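Local coordinates for type II restriction enzyme SfiI (PDB 2EZV), which recognises and cuts the double-stranded DNA sequence GGCCN(5)GGCC as a tetrameric type II restriction endonuclease, leaving fragments with 5'-phosphate ends, at residues T20-T23 with I24-L28; E34-S37 with I38-T42; I57-Y60 with A61-A65; L144-A147 with N148-V151. One frame throughout, in Å; residues are numbered along the deposited sequence.

Interaction 1: residues T20-T23 with I24-L28; sequences TLRT and IVQAL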
ATOM      1  N   THR D  20      12.016   8.111 -15.080  1.00 13.63           N
ATOM      2  CA  THR D  20      11.755   6.778 -14.539  1.00 12.62           C
ATOM      3  C   THR D  20      13.042   6.356 -13.826  1.00 13.74           C
ATOM      4  O   THR D  20      13.024   5.916 -12.679  1.00 12.73           O
ATOM      5  CB  THR D  20      11.447   5.767 -15.650  1.00 12.60           C
ATOM      6  OG1 THR D  20      10.188   6.089 -16.247  1.00 14.83           O
ATOM      7  CG2 THR D  20      11.403   4.346 -15.102  1.00 11.58           C
ATOM      8  N   LEU D  21      14.167   6.540 -14.509  1.00 14.94           N
ATOM      9  CA  LEU D  21      15.461   6.179 -13.957  1.00 15.93           C
ATOM     10  C   LEU D  21      15.770   6.978 -12.692  1.00 16.69           C
ATOM     11  O   LEU D  21      16.173   6.406 -11.672  1.00 17.12           O
ATOM     12  CB  LEU D  21      16.542   6.402 -15.012  1.00 16.31           C
ATOM     13  CG  LEU D  21      17.946   5.815 -14.817  1.00 20.71           C
ATOM     14  CD1 LEU D  21      18.906   6.920 -14.497  1.00 22.41           C
ATOM     15  CD2 LEU D  21      17.949   4.763 -13.736  1.00 19.21           C
ATOM     16  N   ARG D  22      15.570   8.293 -12.758  1.00 14.96           N
ATOM     17  CA  ARG D  22      15.838   9.165 -11.618  1.00 14.39           C
ATOM     18  C   ARG D  22      15.107   8.708 -10.360  1.00 12.77           C
ATOM     19  O   ARG D  22      15.695   8.654  -9.280  1.00 12.80           O
ATOM     20  CB  ARG D  22      15.439  10.612 -11.937  1.00 15.11           C
ATOM     21  CG  ARG D  22      15.811  11.583 -10.831  1.00 15.37           C
ATOM     22  CD  ARG D  22      17.324  11.573 -10.592  1.00 14.66           C
ATOM     23  NE  ARG D  22      17.728  12.393  -9.452  1.00 11.32           N
ATOM     24  CZ  ARG D  22      17.527  12.061  -8.179  1.00 15.63           C
ATOM     25  NH1 ARG D  22      16.921  10.917  -7.876  1.00 14.88           N
ATOM     26  NH2 ARG D  22      17.944  12.866  -7.203  1.00 14.28           N
ATOM     27  N   THR D  23      13.824   8.389 -10.507  1.00 12.50           N
ATOM     28  CA  THR D  23      12.997   7.924  -9.392  1.00 11.09           C
ATOM     29  C   THR D  23      13.611   6.671  -8.766  1.00 13.00           C
ATOM     30  O   THR D  23      13.729   6.554  -7.541  1.00 12.39           O
ATOM     31  CB  THR D  23      11.573   7.590  -9.880  1.00 10.12           C
ATOM     32  OG1 THR D  23      11.011   8.739 -10.524  1.00 13.07           O
ATOM     33  CG2 THR D  23      10.684   7.184  -8.728  1.00  3.91           C
ATOM     34  N   ILE D  24      14.000   5.736  -9.625  1.00 14.08           N
ATOM     35  CA  ILE D  24      14.606   4.493  -9.182  1.00 15.81           C
ATOM     36  C   ILE D  24      15.935   4.697  -8.455  1.00 17.04           C
ATOM     37  O   ILE D  24      16.242   3.956  -7.518  1.00 16.95           O
ATOM     38  CB  ILE D  24      14.779   3.527 -10.381  1.00 15.53           C
ATOM     39  CG1 ILE D  24      13.391   3.078 -10.849  1.00 12.94           C
ATOM     40  CG2 ILE D  24      15.637   2.328  -9.986  1.00 13.74           C
ATOM     41  CD1 ILE D  24      13.381   2.214 -12.085  1.00 15.20           C
ATOM     42  N   VAL D  25      16.714   5.700  -8.870  1.00 18.53           N
ATOM     43  CA  VAL D  25      18.002   5.983  -8.225  1.00 17.66           C
ATOM     44  C   VAL D  25      17.822   6.476  -6.796  1.00 19.44           C
ATOM     45  O   VAL D  25      18.655   6.170  -5.936  1.00 22.41           O
ATOM     46  CB  VAL D  25      18.834   7.030  -9.003  1.00 17.88           C
ATOM     47  CG1 VAL D  25      20.091   7.418  -8.197  1.00 17.11           C
ATOM     48  CG2 VAL D  25      19.251   6.460 -10.336  1.00 17.19           C
ATOM     49  N   GLN D  26      16.759   7.245  -6.542  1.00 17.97           N
ATOM     50  CA  GLN D  26      16.477   7.739  -5.192  1.00 16.49           C
ATOM     51  C   GLN D  26      16.135   6.566  -4.299  1.00 15.64           C
ATOM     52  O   GLN D  26      16.558   6.502  -3.149  1.00 17.50           O
ATOM     53  CB  GLN D  26      15.272   8.679  -5.165  1.00 15.50           C
ATOM     54  CG  GLN D  26      15.580  10.109  -5.503  1.00 20.23           C
ATOM     55  CD  GLN D  26      16.407  10.828  -4.458  1.00 14.60           C
ATOM     56  OE1 GLN D  26      17.213  11.670  -4.800  1.00 18.36           O
ATOM     57  NE2 GLN D  26      16.198  10.516  -3.191  1.00 13.24           N
ATOM     58  N   ALA D  27      15.331   5.656  -4.834  1.00 15.71           N
ATOM     59  CA  ALA D  27      14.903   4.480  -4.093  1.00 14.08           C
ATOM     60  C   ALA D  27      16.123   3.682  -3.666  1.00 13.93           C
ATOM     61  O   ALA D  27      16.302   3.385  -2.488  1.00 14.02           O
ATOM     62  CB  ALA D  27      13.981   3.629  -4.954  1.00 12.33           C
ATOM     63  N   LEU D  28      16.977   3.355  -4.625  1.00 15.37           N
ATOM     64  CA  LEU D  28      18.174   2.591  -4.317  1.00 14.13           C
ATOM     65  C   LEU D  28      19.062   3.380  -3.354  1.00 15.70           C
ATOM     66  O   LEU D  28      19.603   2.823  -2.402  1.00 14.94           O
ATOM     67  CB  LEU D  28      18.915   2.257  -5.610  1.00 13.29           C
ATOM     68  CG  LEU D  28      18.131   1.262  -6.475  1.00 13.82           C
ATOM     69  CD1 LEU D  28      18.633   1.284  -7.916  1.00 11.56           C
ATOM     70  CD2 LEU D  28      18.241  -0.136  -5.857  1.00 10.65           C
TER
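Val25 N donates to Leu21 O over 2.9 Å, the shortest sound backbone bond in a turn of helix where Ile24, Gln26 and Ala27 likewise reach back four residues. The side chains follow the same spacing. The Leu21 methyl CD2 comes to 4.0 Å from Val25 CG2, the two branches slanting across one another; both residues continue onto Gln235 of strand 234-238, and Val25 goes on to Leu237 there. Thr20 and Ile24 instead run alongside, pointing the same way, with Thr20 CG2 4.2 Å from Ile24 CD1. In Thr20 the methyl stands opposite the backbone N and the hydroxyl turns back beside it (chi1 -68°), which suits a residue with two tasks: CG2 faces the apolar row that meets Ile159 of strand 151-167, while OG1 bonds to Val16 O of the preceding turn and to Gln95. Thr23 OG1 likewise bonds to Gln19 O. On another side of the helix, Arg22 bends at its second torsion (60°), bringing NH2 to Gln26 OE1 at 2.8 Å with guanidinium and amide nearly coplanar; crowding around both groups in the model leaves this bond less sure. Phe264 meets the guanidinium in a cation-pi contact and also touches Gln26, while Met1 and Leu92 of the second subunit pack against Arg22 and Gln26 respectively. The chemistry is therefore sorted by side: branched aliphatic residues seat the helix on the sheet, threonine hydroxyls are satisfied by the helix's own carbonyls, and the Arg22 charge is buried with an aromatic ring and probably an amide oxygen for company.

Interaction 2: residues E34-S37 with I38-T42; sequences EAKS and IFETT
Residues 34-41 form the last turns of helix 10-41, with i to i+4 backbone bonds from Ile38, Phe39, Glu40 and Thr41, and Thr42 is the first residue to leave helical geometry. At this end Ser37 O is held twice, by Thr41 N at 2.9 Å and by Thr41 OG1 at 2.7 Å, the two donors arriving from opposite faces of the carbonyl plane. Thr41 achieves this by setting its hydroxyl between backbone N and carbonyl carbon (chi1 74°). Thr42 OG1 adds a 2.6 Å bond to Ile38 O, and threonine suits both places because its short hydroxyl can reach a carbonyl of the final turn. Lys36 runs out extended and bends only at its last torsion, so that NZ meets Glu40 OE1 at 2.8 Å from above the carboxylate plane in a salt bridge. Arg174 shares OE1, and Leu178 N bonds to OE2. A glutamine at Glu40 would probably leave Lys36 and Arg174 without their shared countercharge. Alongside, Glu34 CG lies 3.8 Å from Ile38 CD1, while its carboxylate bonds to Tyr31 and to Arg73 of the third subunit. Phe39 turns inward onto Tyr165. Facing Lys36 and Arg174, the Glu40 carboxylate is probably kept ionised and, through Leu178 N, ties the helix end to strand 176-186, while the threonine hydroxyls secure carbonyls of the final turn.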
ATOM      1  N   GLU D  34      20.557  -0.305   4.082  1.00 22.66           N
ATOM      2  CA  GLU D  34      19.987  -1.616   4.343  1.00 21.96           C
ATOM      3  C   GLU D  34      20.400  -2.621   3.278  1.00 22.01           C
ATOM      4  O   GLU D  34      20.543  -3.815   3.562  1.00 21.50           O
ATOM      5  CB  GLU D  34      18.463  -1.533   4.422  1.00 22.86           C
ATOM      6  CG  GLU D  34      17.775  -2.894   4.399  1.00 24.13           C
ATOM      7  CD  GLU D  34      16.307  -2.817   4.745  1.00 23.51           C
ATOM      8  OE1 GLU D  34      15.568  -3.764   4.404  1.00 22.61           O
ATOM      9  OE2 GLU D  34      15.894  -1.813   5.363  1.00 23.88           O
ATOM     10  N   ALA D  35      20.592  -2.139   2.054  1.00 21.07           N
ATOM     11  CA  ALA D  35      20.999  -3.012   0.959  1.00 21.34           C
ATOM     12  C   ALA D  35      22.382  -3.610   1.230  1.00 21.97           C
ATOM     13  O   ALA D  35      22.591  -4.816   1.067  1.00 20.45           O
ATOM     14  CB  ALA D  35      21.011  -2.238  -0.359  1.00 19.80           C
ATOM     15  N   LYS D  36      23.321  -2.763   1.643  1.00 22.87           N
ATOM     16  CA  LYS D  36      24.674  -3.222   1.932  1.00 24.04           C
ATOM     17  C   LYS D  36      24.601  -4.254   3.044  1.00 23.79           C
ATOM     18  O   LYS D  36      25.201  -5.327   2.957  1.00 24.99           O
ATOM     19  CB  LYS D  36      25.562  -2.055   2.364  1.00 25.47           C
ATOM     20  CG  LYS D  36      27.022  -2.429   2.523  1.00 28.25           C
ATOM     21  CD  LYS D  36      27.891  -1.197   2.706  1.00 32.97           C
ATOM     22  CE  LYS D  36      29.371  -1.569   2.840  1.00 36.49           C
ATOM     23  NZ  LYS D  36      29.661  -2.333   4.097  1.00 38.04           N
ATOM     24  N   SER D  37      23.854  -3.925   4.088  1.00 23.22           N
ATOM     25  CA  SER D  37      23.681  -4.827   5.215  1.00 22.85           C
ATOM     26  C   SER D  37      23.146  -6.187   4.760  1.00 23.72           C
ATOM     27  O   SER D  37      23.708  -7.232   5.094  1.00 23.61           O
ATOM     28  CB  SER D  37      22.718  -4.213   6.220  1.00 21.40           C
ATOM     29  OG  SER D  37      22.322  -5.177   7.171  1.00 25.15           O
ATOM     30  N   ILE D  38      22.053  -6.172   4.004  1.00 23.35           N
ATOM     31  CA  ILE D  38      21.465  -7.411   3.522  1.00 22.53           C
ATOM     32  C   ILE D  38      22.425  -8.127   2.576  1.00 22.94           C
ATOM     33  O   ILE D  38      22.683  -9.324   2.728  1.00 24.13           O
ATOM     34  CB  ILE D  38      20.123  -7.146   2.796  1.00 21.02           C
ATOM     35  CG1 ILE D  38      19.047  -6.794   3.825  1.00 18.86           C
ATOM     36  CG2 ILE D  38      19.717  -8.359   1.962  1.00 19.31           C
ATOM     37  CD1 ILE D  38      17.678  -6.506   3.225  1.00 16.80           C
ATOM     38  N   PHE D  39      22.969  -7.391   1.615  1.00 21.96           N
ATOM     39  CA  PHE D  39      23.878  -7.980   0.646  1.00 21.69           C
ATOM     40  C   PHE D  39      25.118  -8.618   1.262  1.00 22.89           C
ATOM     41  O   PHE D  39      25.580  -9.661   0.797  1.00 22.27           O
ATOM     42  CB  PHE D  39      24.342  -6.943  -0.371  1.00 19.84           C
ATOM     43  CG  PHE D  39      24.949  -7.550  -1.602  1.00 21.06           C
ATOM     44  CD1 PHE D  39      24.143  -7.972  -2.656  1.00 20.75           C
ATOM     45  CD2 PHE D  39      26.325  -7.768  -1.685  1.00 20.52           C
ATOM     46  CE1 PHE D  39      24.696  -8.600  -3.770  1.00 20.52           C
ATOM     47  CE2 PHE D  39      26.880  -8.395  -2.795  1.00 18.24           C
ATOM     48  CZ  PHE D  39      26.064  -8.812  -3.837  1.00 18.96           C
ATOM     49  N   GLU D  40      25.658  -8.000   2.303  1.00 22.65           N
ATOM     50  CA  GLU D  40      26.872  -8.518   2.913  1.00 23.39           C
ATOM     51  C   GLU D  40      26.716  -9.462   4.099  1.00 25.37           C
ATOM     52  O   GLU D  40      27.567 -10.329   4.294  1.00 27.30           O
ATOM     53  CB  GLU D  40      27.782  -7.360   3.330  1.00 21.07           C
ATOM     54  CG  GLU D  40      28.026  -6.342   2.227  1.00 21.22           C
ATOM     55  CD  GLU D  40      29.199  -5.416   2.519  1.00 21.01           C
ATOM     56  OE1 GLU D  40      29.415  -5.072   3.700  1.00 18.90           O
ATOM     57  OE2 GLU D  40      29.897  -5.021   1.558  1.00 19.66           O
ATOM     58  N   THR D  41      25.650  -9.315   4.887  1.00 25.43           N
ATOM     59  CA  THR D  41      25.492 -10.160   6.070  1.00 25.70           C
ATOM     60  C   THR D  41      24.603 -11.394   5.927  1.00 27.46           C
ATOM     61  O   THR D  41      24.459 -12.167   6.874  1.00 27.42           O
ATOM     62  CB  THR D  41      24.978  -9.343   7.283  1.00 24.21           C
ATOM     63  OG1 THR D  41      23.591  -9.034   7.105  1.00 24.65           O
ATOM     64  CG2 THR D  41      25.767  -8.045   7.426  1.00 22.17           C
ATOM     65  N   THR D  42      24.021 -11.598   4.752  1.00 28.48           N
ATOM     66  CA  THR D  42      23.148 -12.748   4.555  1.00 30.98           C
ATOM     67  C   THR D  42      23.916 -14.024   4.234  1.00 33.16           C
ATOM     68  O   THR D  42      24.638 -14.088   3.245  1.00 31.98           O
ATOM     69  CB  THR D  42      22.140 -12.488   3.429  1.00 29.73           C
ATOM     70  OG1 THR D  42      21.374 -11.320   3.744  1.00 30.97           O
ATOM     71  CG2 THR D  42      21.211 -13.682   3.261  1.00 26.78           C
TER

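Interaction 3: residues I57-Y60 with A61-A65; sequences ITQY and ALEVA
Ile57 opens the turn with its carbonyl oxygen, which accepts from Ala61 N at 2.9 Å; its branched side chain leads away to Ala35 and Ile38 of helix 10-41, and the small Ala61 CB suits a side where Tyr31 of that helix closes in. Thr58 follows, bonding through O to Leu62 N and laying CG2 4.1 Å from Leu62 CG, the two chains side by side. Its hydroxyl, beside the backbone N (chi1 -64°), bonds back to Ala54 O, which lets a threonine sit among the apolar residues Val99, Val161 and Phe163. Gln59 O takes Glu63 N at 2.8 Å, and Gln59 CG lies 3.3 Å from Glu63 OE1, its chain slanting across the carboxylate. Tyr60 comes last: Glu63 OE2 meets its ring at the edge, in plane, 3.6 Å from CD2. Glu63 CG stands between backbone N and carbonyl carbon (chi1 63°), folding the carboxylate back over the previous turn, and there Arg82 of the third subunit forms a salt bridge with OE2. Tyr60 OH bonds to Phe74 O of that same subunit. The side chain of Thr58, about 8 Å from the bound calcium ion, packs on strand 93-104, which carries the metal-site residues Asp100 and Ala101; a helix laid against the metal-bearing sheet is the arrangement of the PD-(D/E)XK nuclease core.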
ATOM      1  N   ILE D  57      16.846  -7.167  -2.939  1.00 17.70           N
ATOM      2  CA  ILE D  57      17.259  -5.809  -2.597  1.00 16.85           C
ATOM      3  C   ILE D  57      16.530  -4.841  -3.528  1.00 18.36           C
ATOM      4  O   ILE D  57      15.882  -3.885  -3.082  1.00 18.18           O
ATOM      5  CB  ILE D  57      18.770  -5.584  -2.822  1.00 18.14           C
ATOM      6  CG1 ILE D  57      19.605  -6.582  -2.019  1.00 21.41           C
ATOM      7  CG2 ILE D  57      19.133  -4.167  -2.429  1.00 14.79           C
ATOM      8  CD1 ILE D  57      19.699  -6.286  -0.552  1.00 27.22           C
ATOM      9  N   THR D  58      16.657  -5.106  -4.824  1.00 17.42           N
ATOM     10  CA  THR D  58      16.040  -4.292  -5.861  1.00 17.61           C
ATOM     11  C   THR D  58      14.545  -4.129  -5.623  1.00 18.98           C
ATOM     12  O   THR D  58      14.010  -3.020  -5.684  1.00 16.95           O
ATOM     13  CB  THR D  58      16.232  -4.934  -7.248  1.00 17.09           C
ATOM     14  OG1 THR D  58      17.627  -4.974  -7.569  1.00 19.42           O
ATOM     15  CG2 THR D  58      15.488  -4.142  -8.315  1.00 14.75           C
ATOM     16  N   GLN D  59      13.870  -5.247  -5.374  1.00 17.63           N
ATOM     17  CA  GLN D  59      12.443  -5.210  -5.135  1.00 17.30           C
ATOM     18  C   GLN D  59      12.065  -4.355  -3.927  1.00 16.78           C
ATOM     19  O   GLN D  59      11.188  -3.501  -4.026  1.00 15.82           O
ATOM     20  CB  GLN D  59      11.881  -6.620  -4.941  1.00 15.54           C
ATOM     21  CG  GLN D  59      10.437  -6.593  -4.455  1.00 18.39           C
ATOM     22  CD  GLN D  59       9.816  -7.964  -4.299  1.00 18.94           C
ATOM     23  OE1 GLN D  59       8.796  -8.112  -3.632  1.00 21.20           O
ATOM     24  NE2 GLN D  59      10.414  -8.968  -4.921  1.00 18.55           N
ATOM     25  N   TYR D  60      12.718  -4.595  -2.792  1.00 16.03           N
ATOM     26  CA  TYR D  60      12.418  -3.850  -1.569  1.00 17.92           C
ATOM     27  C   TYR D  60      12.701  -2.372  -1.744  1.00 18.50           C
ATOM     28  O   TYR D  60      11.986  -1.525  -1.210  1.00 18.27           O
ATOM     29  CB  TYR D  60      13.230  -4.389  -0.391  1.00 17.42           C
ATOM     30  CG  TYR D  60      12.848  -5.790   0.029  1.00 19.07           C
ATOM     31  CD1 TYR D  60      13.802  -6.664   0.553  1.00 19.85           C
ATOM     32  CD2 TYR D  60      11.534  -6.240  -0.077  1.00 18.95           C
ATOM     33  CE1 TYR D  60      13.458  -7.949   0.962  1.00 18.92           C
ATOM     34  CE2 TYR D  60      11.177  -7.521   0.332  1.00 18.08           C
ATOM     35  CZ  TYR D  60      12.144  -8.370   0.850  1.00 20.87           C
ATOM     36  OH  TYR D  60      11.799  -9.639   1.260  1.00 23.13           O
ATOM     37  N   ALA D  61      13.754  -2.071  -2.493  1.00 17.58           N
ATOM     38  CA  ALA D  61      14.126  -0.696  -2.748  1.00 16.62           C
ATOM     39  C   ALA D  61      13.096   0.018  -3.617  1.00 16.74           C
ATOM     40  O   ALA D  61      12.691   1.140  -3.304  1.00 17.01           O
ATOM     41  CB  ALA D  61      15.503  -0.642  -3.427  1.00 13.31           C
ATOM     42  N   LEU D  62      12.653  -0.646  -4.685  1.00 16.46           N
ATOM     43  CA  LEU D  62      11.721  -0.049  -5.640  1.00 16.29           C
ATOM     44  C   LEU D  62      10.216  -0.115  -5.390  1.00 17.49           C
ATOM     45  O   LEU D  62       9.504   0.828  -5.742  1.00 18.80           O
ATOM     46  CB  LEU D  62      11.979  -0.605  -7.049  1.00 15.52           C
ATOM     47  CG  LEU D  62      13.395  -0.742  -7.624  1.00 17.33           C
ATOM     48  CD1 LEU D  62      13.317  -0.578  -9.138  1.00 16.29           C
ATOM     49  CD2 LEU D  62      14.339   0.281  -7.044  1.00 16.29           C
ATOM     50  N   GLU D  63       9.722  -1.210  -4.817  1.00 17.37           N
ATOM     51  CA  GLU D  63       8.281  -1.355  -4.599  1.00 16.19           C
ATOM     52  C   GLU D  63       7.713  -0.244  -3.738  1.00 16.75           C
ATOM     53  O   GLU D  63       6.504   0.041  -3.762  1.00 13.58           O
ATOM     54  CB  GLU D  63       7.954  -2.718  -3.968  1.00 15.49           C
ATOM     55  CG  GLU D  63       8.530  -2.963  -2.573  1.00 16.49           C
ATOM     56  CD  GLU D  63       8.256  -4.384  -2.067  1.00 16.93           C
ATOM     57  OE1 GLU D  63       7.871  -5.257  -2.881  1.00 17.78           O
ATOM     58  OE2 GLU D  63       8.438  -4.637  -0.860  1.00 15.18           O
ATOM     59  N   VAL D  64       8.615   0.409  -3.019  1.00 15.13           N
ATOM     60  CA  VAL D  64       8.270   1.471  -2.094  1.00 13.79           C
ATOM     61  C   VAL D  64       8.152   2.837  -2.793  1.00 15.75           C
ATOM     62  O   VAL D  64       7.594   3.786  -2.244  1.00 13.45           O
ATOM     63  CB  VAL D  64       9.346   1.460  -0.951  1.00 15.61           C
ATOM     64  CG1 VAL D  64      10.102   2.758  -0.893  1.00 10.95           C
ATOM     65  CG2 VAL D  64       8.700   1.087   0.374  1.00 11.35           C
ATOM     66  N   ALA D  65       8.640   2.905  -4.030  1.00 15.52           N
ATOM     67  CA  ALA D  65       8.631   4.135  -4.810  1.00 14.23           C
ATOM     68  C   ALA D  65       7.811   4.015  -6.090  1.00 15.70           C
ATOM     69  O   ALA D  65       8.133   4.639  -7.102  1.00 16.79           O
ATOM     70  CB  ALA D  65      10.055   4.504  -5.159  1.00 15.12           C
TER

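Interaction 4: residues L144-A147 with N148-V151; sequences LQSA and NDGV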
ATOM      1  N   LEU D 144      -3.508  -2.356 -23.275  1.00 24.21           N
ATOM      2  CA  LEU D 144      -4.458  -2.365 -22.167  1.00 24.33           C
ATOM      3  C   LEU D 144      -5.849  -2.103 -22.738  1.00 24.10           C
ATOM      4  O   LEU D 144      -5.998  -1.351 -23.700  1.00 23.97           O
ATOM      5  CB  LEU D 144      -4.104  -1.266 -21.154  1.00 24.71           C
ATOM      6  CG  LEU D 144      -2.687  -1.243 -20.569  1.00 25.50           C
ATOM      7  CD1 LEU D 144      -2.535  -0.040 -19.644  1.00 25.15           C
ATOM      8  CD2 LEU D 144      -2.420  -2.527 -19.818  1.00 23.58           C
ATOM      9  N   GLN D 145      -6.864  -2.720 -22.146  1.00 23.49           N
ATOM     10  CA  GLN D 145      -8.233  -2.550 -22.615  1.00 24.04           C
ATOM     11  C   GLN D 145      -8.943  -1.409 -21.901  1.00 25.17           C
ATOM     12  O   GLN D 145      -9.239  -1.506 -20.709  1.00 24.75           O
ATOM     13  CB  GLN D 145      -9.033  -3.837 -22.399  1.00 22.61           C
ATOM     14  CG  GLN D 145     -10.481  -3.737 -22.856  1.00 23.07           C
ATOM     15  CD  GLN D 145     -10.593  -3.450 -24.336  1.00 23.19           C
ATOM     16  OE1 GLN D 145     -10.069  -4.201 -25.155  1.00 29.68           O
ATOM     17  NE2 GLN D 145     -11.267  -2.362 -24.692  1.00 23.10           N
ATOM     18  N   SER D 146      -9.221  -0.332 -22.629  1.00 25.76           N
ATOM     19  CA  SER D 146      -9.913   0.806 -22.038  1.00 26.57           C
ATOM     20  C   SER D 146     -11.367   0.417 -21.870  1.00 27.03           C
ATOM     21  O   SER D 146     -11.842  -0.518 -22.510  1.00 28.06           O
ATOM     22  CB  SER D 146      -9.816   2.043 -22.940  1.00 26.73           C
ATOM     23  OG  SER D 146     -10.669   1.938 -24.065  1.00 24.64           O
ATOM     24  N   ALA D 147     -12.072   1.143 -21.015  1.00 28.11           N
ATOM     25  CA  ALA D 147     -13.473   0.866 -20.751  1.00 27.52           C
ATOM     26  C   ALA D 147     -14.406   1.646 -21.669  1.00 29.23           C
ATOM     27  O   ALA D 147     -15.608   1.374 -21.709  1.00 28.76           O
ATOM     28  CB  ALA D 147     -13.789   1.195 -19.298  1.00 27.38           C
ATOM     29  N   ASN D 148     -13.861   2.608 -22.411  1.00 28.53           N
ATOM     30  CA  ASN D 148     -14.689   3.428 -23.287  1.00 29.13           C
ATOM     31  C   ASN D 148     -14.242   3.434 -24.740  1.00 30.19           C
ATOM     32  O   ASN D 148     -14.705   4.253 -25.527  1.00 31.23           O
ATOM     33  CB  ASN D 148     -14.729   4.868 -22.758  1.00 27.82           C
ATOM     34  CG  ASN D 148     -13.361   5.548 -22.796  1.00 27.67           C
ATOM     35  OD1 ASN D 148     -12.335   4.920 -22.529  1.00 26.05           O
ATOM     36  ND2 ASN D 148     -13.349   6.844 -23.111  1.00 24.34           N
ATOM     37  N   ASP D 149     -13.350   2.520 -25.098  1.00 31.77           N
ATOM     38  CA  ASP D 149     -12.850   2.452 -26.470  1.00 34.22           C
ATOM     39  C   ASP D 149     -12.145   1.139 -26.771  1.00 34.00           C
ATOM     40  O   ASP D 149     -12.622   0.064 -26.414  1.00 35.00           O
ATOM     41  CB  ASP D 149     -11.891   3.617 -26.739  1.00 36.11           C
ATOM     42  CG  ASP D 149     -11.137   3.468 -28.051  1.00 39.39           C
ATOM     43  OD1 ASP D 149      -9.885   3.388 -28.022  1.00 38.14           O
ATOM     44  OD2 ASP D 149     -11.800   3.413 -29.110  1.00 43.11           O
ATOM     45  N   GLY D 150     -11.003   1.242 -27.434  1.00 33.44           N
ATOM     46  CA  GLY D 150     -10.232   0.077 -27.787  1.00 34.49           C
ATOM     47  C   GLY D 150      -9.022  -0.051 -26.891  1.00 34.93           C
ATOM     48  O   GLY D 150      -9.082   0.241 -25.697  1.00 36.53           O
ATOM     49  N   VAL D 151      -7.912  -0.476 -27.473  1.00 33.69           N
ATOM     50  CA  VAL D 151      -6.696  -0.670 -26.714  1.00 31.95           C
ATOM     51  C   VAL D 151      -5.856   0.589 -26.556  1.00 31.38           C
ATOM     52  O   VAL D 151      -5.891   1.493 -27.390  1.00 33.10           O
ATOM     53  CB  VAL D 151      -5.844  -1.782 -27.354  1.00 31.48           C
ATOM     54  CG1 VAL D 151      -6.594  -3.090 -27.282  1.00 28.64           C
ATOM     55  CG2 VAL D 151      -5.532  -1.436 -28.809  1.00 29.37           C
TER
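Ser146 and Gly150 make the tight part of this turn: the carbonyl oxygen of Gly150 accepts from Ser146 N at 3.1 Å and from Ser146 OG at 2.8 Å. Ser146 can supply both donors because its hydroxyl is folded between backbone N and carbonyl carbon (chi1 75°) and so points across the turn, where OG also lies 2.9 Å from Asp149 N. With alanine in place of Ser146, Gly150 O would probably keep only the backbone N-H of this residue, and the mouth of the turn would be less firmly tied. One residue further from the bend, toward the strands, Leu144 O receives the CA-H of Val151 in a 3.2 Å contact. Together these join the ends of a beta-hairpin: Gln145 and Val151 are an antiparallel non-hydrogen-bonded pair between strands 141-145 and 151-167, and residues 146-150 make the connection. The other side is looser and more open to solvent. Gln145 and Val151 share one face of the sheet but touch lightly, Gln145 OE1 coming only to 4.2 Å from Val151 CG1. A bend at the second torsion (61°) swings the Gln145 amide back over the turn, where Gln145 NE2 bonds to Ser146 O at 2.9 Å, in the carbonyl plane and on a lone pair, and only weakly, at 3.3 Å, to Asp149 O. Around the bend the apex meets the second subunit: the amide of Asn148, able to donate and accept at once, bonds to Phe266 N and Phe264 O of the second subunit, and Ala147 packs on Phe266 of that subunit.

In the fold
Reading from the N terminus, the four contacts come in series, with none nested in or crossing another. Interactions 1 and 2 are separate stretches of helix 10-41, at 20-28 and at its C-terminal end, their centres about 19 Å apart. Interaction 3 belongs to the next helix, 49-62, which folds back against the first: Leu28 and Ile24 meet Ala61 and Leu62, and further along Ala35 and Ile38 meet Ile57, so 57-65 bridges the two earlier sites. Interaction 4 alone closes a loop, the hairpin between strands 141-145 and 151-167, with its centre about 30 Å from those of interactions 1 and 3. Interactions 1, 3 and 4 touch the second subunit, interactions 2 and 3 the third.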